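Local atomic coordinates of transcription activator HlyU (Vibrio vulnificus, PDB entry 3JTH), a protein that activates transcription, probably of toxin genes such as rtxA, and binds DNA as a winged-helix regulator of the ArsR family, probably as a dimer. Residues Cys30-Gln35 with Gly40-Lys45; Val66-Arg69 with Thr74-Tyr77. All blocks are in the same frame, centred on the assembly; numbering follows the deposited sequence.

Contact 1. Residues Cys30-Gln35 with Gly40-Lys45; sequences CMLHNQ and GELCAK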
ATOM      1  N   CYS A  30      -8.351  -9.229   1.442  1.00 23.03           N
ATOM      2  CA  CYS A  30      -9.629  -8.622   1.095  1.00 24.13           C
ATOM      3  C   CYS A  30     -10.784  -9.544   1.482  1.00 28.33           C
ATOM      4  O   CYS A  30     -11.807  -9.083   1.992  1.00 29.79           O
ATOM      5  CB  CYS A  30      -9.666  -8.320  -0.408  1.00 29.61           C
ATOM      6  SG  CYS A  30      -8.312  -7.249  -0.979  1.00 38.64           S
HETATM    7  N   MSE A  31     -10.609 -10.846   1.247  1.00 27.79           N
HETATM    8  CA  MSE A  31     -11.625 -11.840   1.565  1.00 30.77           C
HETATM    9  C   MSE A  31     -11.880 -11.955   3.055  1.00 30.37           C
HETATM   10  O   MSE A  31     -12.977 -12.345   3.474  1.00 30.50           O
HETATM   11  CB  MSE A  31     -11.211 -13.215   1.033  1.00 49.21           C
HETATM   12  CG  MSE A  31     -11.386 -13.387  -0.460  1.00 59.23           C
HETATM   13 SE   MSE A  31     -13.218 -13.066  -1.000  1.00 78.27          SE
HETATM   14  CE  MSE A  31     -14.049 -14.560  -0.092  1.00 68.54           C
ATOM     15  N   LEU A  32     -10.864 -11.632   3.852  1.00 30.84           N
ATOM     16  CA  LEU A  32     -10.986 -11.720   5.304  1.00 30.99           C
ATOM     17  C   LEU A  32     -11.514 -10.436   5.903  1.00 31.23           C
ATOM     18  O   LEU A  32     -11.555 -10.290   7.120  1.00 32.00           O
ATOM     19  CB  LEU A  32      -9.634 -12.077   5.953  1.00 22.57           C
ATOM     20  CG  LEU A  32      -9.081 -13.420   5.460  1.00 24.73           C
ATOM     21  CD1 LEU A  32      -7.758 -13.765   6.131  1.00 23.51           C
ATOM     22  CD2 LEU A  32     -10.119 -14.489   5.742  1.00 26.29           C
ATOM     23  N   HIS A  33     -11.910  -9.507   5.038  1.00 34.30           N
ATOM     24  CA  HIS A  33     -12.457  -8.234   5.487  1.00 34.50           C
ATOM     25  C   HIS A  33     -13.727  -8.475   6.302  1.00 33.21           C
ATOM     26  O   HIS A  33     -14.745  -8.932   5.774  1.00 34.11           O
ATOM     27  CB  HIS A  33     -12.770  -7.336   4.289  1.00 38.16           C
ATOM     28  CG  HIS A  33     -13.525  -6.094   4.651  1.00 41.81           C
ATOM     29  ND1 HIS A  33     -13.064  -5.191   5.589  1.00 42.94           N
ATOM     30  CD2 HIS A  33     -14.718  -5.615   4.225  1.00 43.10           C
ATOM     31  CE1 HIS A  33     -13.941  -4.215   5.724  1.00 45.44           C
ATOM     32  NE2 HIS A  33     -14.957  -4.448   4.907  1.00 44.46           N
ATOM     33  N   ASN A  34     -13.656  -8.167   7.592  1.00 27.99           N
ATOM     34  CA  ASN A  34     -14.785  -8.350   8.497  1.00 30.09           C
ATOM     35  C   ASN A  34     -15.394  -9.754   8.517  1.00 31.33           C
ATOM     36  O   ASN A  34     -16.617  -9.917   8.609  1.00 30.64           O
ATOM     37  CB  ASN A  34     -15.879  -7.317   8.203  1.00 35.60           C
ATOM     38  CG  ASN A  34     -15.687  -6.023   8.988  1.00 36.71           C
ATOM     39  OD1 ASN A  34     -16.307  -5.014   8.675  1.00 39.14           O
ATOM     40  ND2 ASN A  34     -14.837  -6.055  10.013  1.00 34.48           N
ATOM     41  N   GLN A  35     -14.546 -10.775   8.435  1.00 28.96           N
ATOM     42  CA  GLN A  35     -15.045 -12.141   8.511  1.00 30.53           C
ATOM     43  C   GLN A  35     -13.972 -13.205   8.637  1.00 28.91           C
ATOM     44  O   GLN A  35     -12.808 -12.982   8.307  1.00 29.19           O
ATOM     45  CB  GLN A  35     -15.928 -12.470   7.312  1.00 45.77           C
ATOM     46  CG  GLN A  35     -15.226 -12.545   5.974  1.00 49.44           C
ATOM     47  CD  GLN A  35     -16.069 -13.283   4.962  1.00 54.58           C
ATOM     48  OE1 GLN A  35     -17.295 -13.236   5.022  1.00 56.24           O
ATOM     49  NE2 GLN A  35     -15.422 -13.959   4.021  1.00 56.59           N
ATOM     50  N   GLY A  40     -11.010 -24.273   3.160  1.00 32.37           N
ATOM     51  CA  GLY A  40     -11.937 -24.670   2.113  1.00 33.81           C
ATOM     52  C   GLY A  40     -12.690 -23.510   1.490  1.00 32.66           C
ATOM     53  O   GLY A  40     -12.798 -23.418   0.267  1.00 31.46           O
ATOM     54  N   GLU A  41     -13.220 -22.624   2.331  1.00 31.65           N
ATOM     55  CA  GLU A  41     -13.952 -21.466   1.825  1.00 30.57           C
ATOM     56  C   GLU A  41     -13.038 -20.561   1.006  1.00 29.67           C
ATOM     57  O   GLU A  41     -13.447 -20.040  -0.030  1.00 28.91           O
ATOM     58  CB  GLU A  41     -14.581 -20.689   2.984  1.00 35.49           C
ATOM     59  CG  GLU A  41     -15.875 -21.329   3.504  1.00 39.02           C
ATOM     60  CD  GLU A  41     -16.252 -20.903   4.923  1.00 38.70           C
ATOM     61  OE1 GLU A  41     -17.379 -21.224   5.353  1.00 42.26           O
ATOM     62  OE2 GLU A  41     -15.433 -20.265   5.616  1.00 37.22           O
ATOM     63  N   LEU A  42     -11.800 -20.382   1.469  1.00 26.07           N
ATOM     64  CA  LEU A  42     -10.820 -19.550   0.781  1.00 26.84           C
ATOM     65  C   LEU A  42     -10.348 -20.107  -0.571  1.00 27.74           C
ATOM     66  O   LEU A  42     -10.276 -19.372  -1.565  1.00 25.51           O
ATOM     67  CB  LEU A  42      -9.598 -19.333   1.682  1.00 27.63           C
ATOM     68  CG  LEU A  42      -9.693 -18.275   2.784  1.00 26.00           C
ATOM     69  CD1 LEU A  42      -8.548 -18.451   3.766  1.00 26.63           C
ATOM     70  CD2 LEU A  42      -9.667 -16.884   2.155  1.00 24.17           C
ATOM     71  N   CYS A  43     -10.015 -21.396  -0.624  1.00 27.92           N
ATOM     72  CA  CYS A  43      -9.531 -21.947  -1.882  1.00 32.58           C
ATOM     73  C   CYS A  43     -10.624 -21.975  -2.941  1.00 32.26           C
ATOM     74  O   CYS A  43     -10.346 -21.772  -4.126  1.00 33.23           O
ATOM     75  CB  CYS A  43      -8.919 -23.346  -1.671  1.00 48.13           C
ATOM     76  SG  CYS A  43      -9.974 -24.588  -0.919  1.00 61.86           S
ATOM     77  N   ALA A  44     -11.868 -22.181  -2.516  1.00 31.92           N
ATOM     78  CA  ALA A  44     -12.977 -22.218  -3.460  1.00 35.63           C
ATOM     79  C   ALA A  44     -13.371 -20.825  -3.935  1.00 36.17           C
ATOM     80  O   ALA A  44     -13.671 -20.638  -5.114  1.00 39.81           O
ATOM     81  CB  ALA A  44     -14.191 -22.932  -2.843  1.00 31.68           C
ATOM     82  N   LYS A  45     -13.362 -19.848  -3.032  1.00 36.64           N
ATOM     83  CA  LYS A  45     -13.727 -18.479  -3.398  1.00 37.48           C
ATOM     84  C   LYS A  45     -12.622 -17.757  -4.159  1.00 35.77           C
ATOM     85  O   LYS A  45     -12.873 -16.723  -4.766  1.00 36.56           O
ATOM     86  CB  LYS A  45     -14.123 -17.654  -2.162  1.00 53.19           C
ATOM     87  CG  LYS A  45     -15.286 -18.236  -1.373  1.00 56.04           C
ATOM     88  CD  LYS A  45     -15.993 -17.188  -0.506  1.00 60.65           C
ATOM     89  CE  LYS A  45     -16.956 -16.322  -1.333  1.00 63.62           C
ATOM     90  NZ  LYS A  45     -17.716 -15.332  -0.517  1.00 62.61           N
TER
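Met31, a selenomethionine at the end of helix 23-31, reaches across to helix 39-46 and meets two of its side chains, Leu42 and Lys45, one turn apart. Its chain is bent at both chi2 (-57°) and chi3 (-66°), a curl that sets the terminal methyl CE against the aliphatic stem of Lys45. There the fit is tightest: Met31 CE lies 3.3 Å from Lys45 CD, closer than usual for two carbons, and the two chains cross obliquely. Lys45 is itself bent at chi3 (79°), and its CB, CG, CE and NZ also lie close to the same methyl. A long, unbranched, flexible chain, here a selenoether, suits this place because it can follow a lysine stem as well as a leucine.

Nearer the protein interior the contact is purely apolar. Met31 CB touches Leu42 CD2 at 4.1 Å, and the same methyl, Leu42 CD2, also faces Leu32 CD2 at 4.3 Å. Leucine serves well on both sides, its two methyls letting it touch several neighbours at once; Leu37 touches Met31, Leu32 and Leu42, while Leu53 of helix 50-62 also touches Leu42.

The solvent side is looser. Lys45 is exposed, offering its hydrocarbon stem to Met31 while its ammonium end suits the surface. Gln35, partly exposed, folds back within its own segment, where NE2 gives a weak hydrogen bond of 3.0 Å to Met31 O, the carbonyl just before the type II turn Leu32-Gln35.

Glu41 OE2 accepts a hydrogen bond from Ser38 N near the start of helix 39-46. This helix is followed by helix 50-62, and the two form the helix-turn-helix of an ArsR-type winged-helix domain, packed here against the preceding helix 23-31.

Contact 2. Residues Val66-Arg69 with Thr74-Tyr77; sequences VTTR and TVYY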
ATOM      1  N   VAL A  66      -2.652 -11.851   9.670  1.00 37.39           N
ATOM      2  CA  VAL A  66      -3.797 -12.740   9.810  1.00 36.81           C
ATOM      3  C   VAL A  66      -3.583 -13.656  11.002  1.00 37.13           C
ATOM      4  O   VAL A  66      -2.446 -13.973  11.338  1.00 37.77           O
ATOM      5  CB  VAL A  66      -3.979 -13.607   8.539  1.00 41.09           C
ATOM      6  CG1 VAL A  66      -5.038 -14.672   8.769  1.00 41.33           C
ATOM      7  CG2 VAL A  66      -4.372 -12.725   7.363  1.00 38.10           C
ATOM      8  N   THR A  67      -4.672 -14.064  11.652  1.00 34.54           N
ATOM      9  CA  THR A  67      -4.587 -14.964  12.798  1.00 36.43           C
ATOM     10  C   THR A  67      -5.506 -16.146  12.561  1.00 36.87           C
ATOM     11  O   THR A  67      -6.215 -16.197  11.559  1.00 34.38           O
ATOM     12  CB  THR A  67      -5.022 -14.293  14.116  1.00 54.70           C
ATOM     13  OG1 THR A  67      -4.888 -12.874  14.006  1.00 58.05           O
ATOM     14  CG2 THR A  67      -4.141 -14.768  15.251  1.00 53.40           C
ATOM     15  N   THR A  68      -5.502 -17.095  13.487  1.00 40.61           N
ATOM     16  CA  THR A  68      -6.344 -18.272  13.344  1.00 45.01           C
ATOM     17  C   THR A  68      -7.213 -18.498  14.571  1.00 50.03           C
ATOM     18  O   THR A  68      -7.015 -17.863  15.616  1.00 48.82           O
ATOM     19  CB  THR A  68      -5.495 -19.537  13.104  1.00 39.60           C
ATOM     20  OG1 THR A  68      -4.535 -19.677  14.157  1.00 37.31           O
ATOM     21  CG2 THR A  68      -4.757 -19.443  11.779  1.00 38.59           C
ATOM     22  N   ARG A  69      -8.175 -19.406  14.416  1.00 54.92           N
ATOM     23  CA  ARG A  69      -9.130 -19.796  15.455  1.00 61.99           C
ATOM     24  C   ARG A  69      -9.577 -21.203  15.045  1.00 65.08           C
ATOM     25  O   ARG A  69     -10.326 -21.365  14.078  1.00 65.43           O
ATOM     26  CB  ARG A  69     -10.316 -18.825  15.461  1.00 89.36           C
ATOM     27  CG  ARG A  69     -11.220 -18.898  16.687  1.00 93.67           C
ATOM     28  CD  ARG A  69     -12.572 -19.512  16.352  1.00 97.76           C
ATOM     29  NE  ARG A  69     -12.643 -20.931  16.696  1.00101.64           N
ATOM     30  CZ  ARG A  69     -12.684 -21.395  17.942  1.00102.73           C
ATOM     31  NH1 ARG A  69     -12.662 -20.553  18.969  1.00103.21           N
ATOM     32  NH2 ARG A  69     -12.745 -22.700  18.168  1.00102.38           N
ATOM     33  N   THR A  74     -11.063 -27.913  11.847  1.00 78.38           N
ATOM     34  CA  THR A  74     -11.418 -26.820  10.944  1.00 73.23           C
ATOM     35  C   THR A  74     -10.961 -25.474  11.502  1.00 68.06           C
ATOM     36  O   THR A  74     -11.566 -24.927  12.426  1.00 68.49           O
ATOM     37  CB  THR A  74     -12.944 -26.766  10.690  1.00 86.97           C
ATOM     38  OG1 THR A  74     -13.326 -27.872   9.861  1.00 89.31           O
ATOM     39  CG2 THR A  74     -13.336 -25.450  10.007  1.00 85.55           C
ATOM     40  N   VAL A  75      -9.891 -24.943  10.922  1.00 48.88           N
ATOM     41  CA  VAL A  75      -9.331 -23.661  11.338  1.00 41.89           C
ATOM     42  C   VAL A  75      -9.922 -22.477  10.567  1.00 37.12           C
ATOM     43  O   VAL A  75     -10.210 -22.574   9.371  1.00 35.37           O
ATOM     44  CB  VAL A  75      -7.794 -23.661  11.146  1.00 44.15           C
ATOM     45  CG1 VAL A  75      -7.218 -22.288  11.448  1.00 41.52           C
ATOM     46  CG2 VAL A  75      -7.165 -24.723  12.039  1.00 44.33           C
ATOM     47  N   TYR A  76     -10.110 -21.361  11.258  1.00 44.01           N
ATOM     48  CA  TYR A  76     -10.644 -20.161  10.622  1.00 41.32           C
ATOM     49  C   TYR A  76      -9.623 -19.040  10.673  1.00 40.14           C
ATOM     50  O   TYR A  76      -9.012 -18.781  11.717  1.00 40.88           O
ATOM     51  CB  TYR A  76     -11.928 -19.700  11.317  1.00 42.59           C
ATOM     52  CG  TYR A  76     -13.091 -20.639  11.149  1.00 44.61           C
ATOM     53  CD1 TYR A  76     -13.860 -20.632   9.985  1.00 44.81           C
ATOM     54  CD2 TYR A  76     -13.427 -21.545  12.155  1.00 46.84           C
ATOM     55  CE1 TYR A  76     -14.941 -21.508   9.827  1.00 45.33           C
ATOM     56  CE2 TYR A  76     -14.501 -22.426  12.009  1.00 46.22           C
ATOM     57  CZ  TYR A  76     -15.255 -22.401  10.843  1.00 46.64           C
ATOM     58  OH  TYR A  76     -16.317 -23.268  10.705  1.00 46.62           O
ATOM     59  N   TYR A  77      -9.444 -18.373   9.539  1.00 30.61           N
ATOM     60  CA  TYR A  77      -8.516 -17.272   9.449  1.00 28.50           C
ATOM     61  C   TYR A  77      -9.269 -15.954   9.490  1.00 27.41           C
ATOM     62  O   TYR A  77     -10.418 -15.869   9.045  1.00 24.91           O
ATOM     63  CB  TYR A  77      -7.698 -17.378   8.158  1.00 33.37           C
ATOM     64  CG  TYR A  77      -6.869 -18.634   8.107  1.00 36.25           C
ATOM     65  CD1 TYR A  77      -7.450 -19.861   7.790  1.00 36.30           C
ATOM     66  CD2 TYR A  77      -5.514 -18.610   8.439  1.00 38.34           C
ATOM     67  CE1 TYR A  77      -6.708 -21.031   7.806  1.00 40.36           C
ATOM     68  CE2 TYR A  77      -4.758 -19.779   8.459  1.00 40.38           C
ATOM     69  CZ  TYR A  77      -5.360 -20.986   8.143  1.00 39.92           C
ATOM     70  OH  TYR A  77      -4.623 -22.146   8.166  1.00 44.07           O
TER
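Tyr77 and Thr68 lie side by side and point the same way, the threonine methyl CG2 approaching the tyrosine ring obliquely, 3.3 Å from Tyr77 CE2. Val66 CG1 sits at the edge of that ring, in its plane, and packs on Tyr77 CB at 3.8 Å. A broad ring suits this place, since it lets Tyr77 meet both strand neighbours while touching helix 50-62. The other ring, Tyr76, has Arg69 O at its edge, near the ring plane. Thr68 CG2 is anti to its carbonyl carbon with OG1 at chi1 55°, a rotation that gives the methyl to the ring and leaves the hydroxyl to hydrogen-bond with Lys70 NZ. Beta-branched valine and threonine suit extended strands; Val75 CG1 adds to the cluster, 3.6 Å from Thr68 CB.

The backbones form an antiparallel ladder. Arg69 and Tyr76 are the hydrogen-bonded pair: Tyr76 N gives a bond of 2.8 Å to Arg69 O, meeting it from above the carbonyl plane, whereas the return bond from Arg69 N to Tyr76 O is weak, with an angle of 122° at the hydrogen. Beside the non-hydrogen-bonded pair Thr68-Tyr77, Tyr77 CA makes a CA-H...O contact with Thr67 O, 3.3 Å away. Arg69, poorly ordered, turns its guanidinium to a salt bridge with Glu71.

These strands make the hairpin wing of the winged helix. Leu57, Leu60 and Arg61 of helix 50-62 meet Tyr77, Val66 and Thr68, while strand 37-38 joins strand 76-79 on its other side.

How the contacts relate
Contact 1 is partly buried and joins the end of helix 23-31 and the turn after it to helix 39-46 through side chains alone. Contact 2, nearer the surface, joins two strands through two backbone hydrogen bonds, one weak, together with side-chain packing, apolar on the face of Thr68 and Tyr77. They follow one another along the chain, contact 1 before the hairpin, and their centres lie about 11 Å apart. Leu32 connects them: its CD2 packs 3.6 Å from Tyr77 O and its CD1 3.8 Å from Val66 CG2. Both also rest on helix 50-62, contact 1 through Leu42 and contact 2 through Val66, Thr68 and Tyr77. Apolar chains thus gather inward, while Lys45 and Arg69 mark the outer side of each.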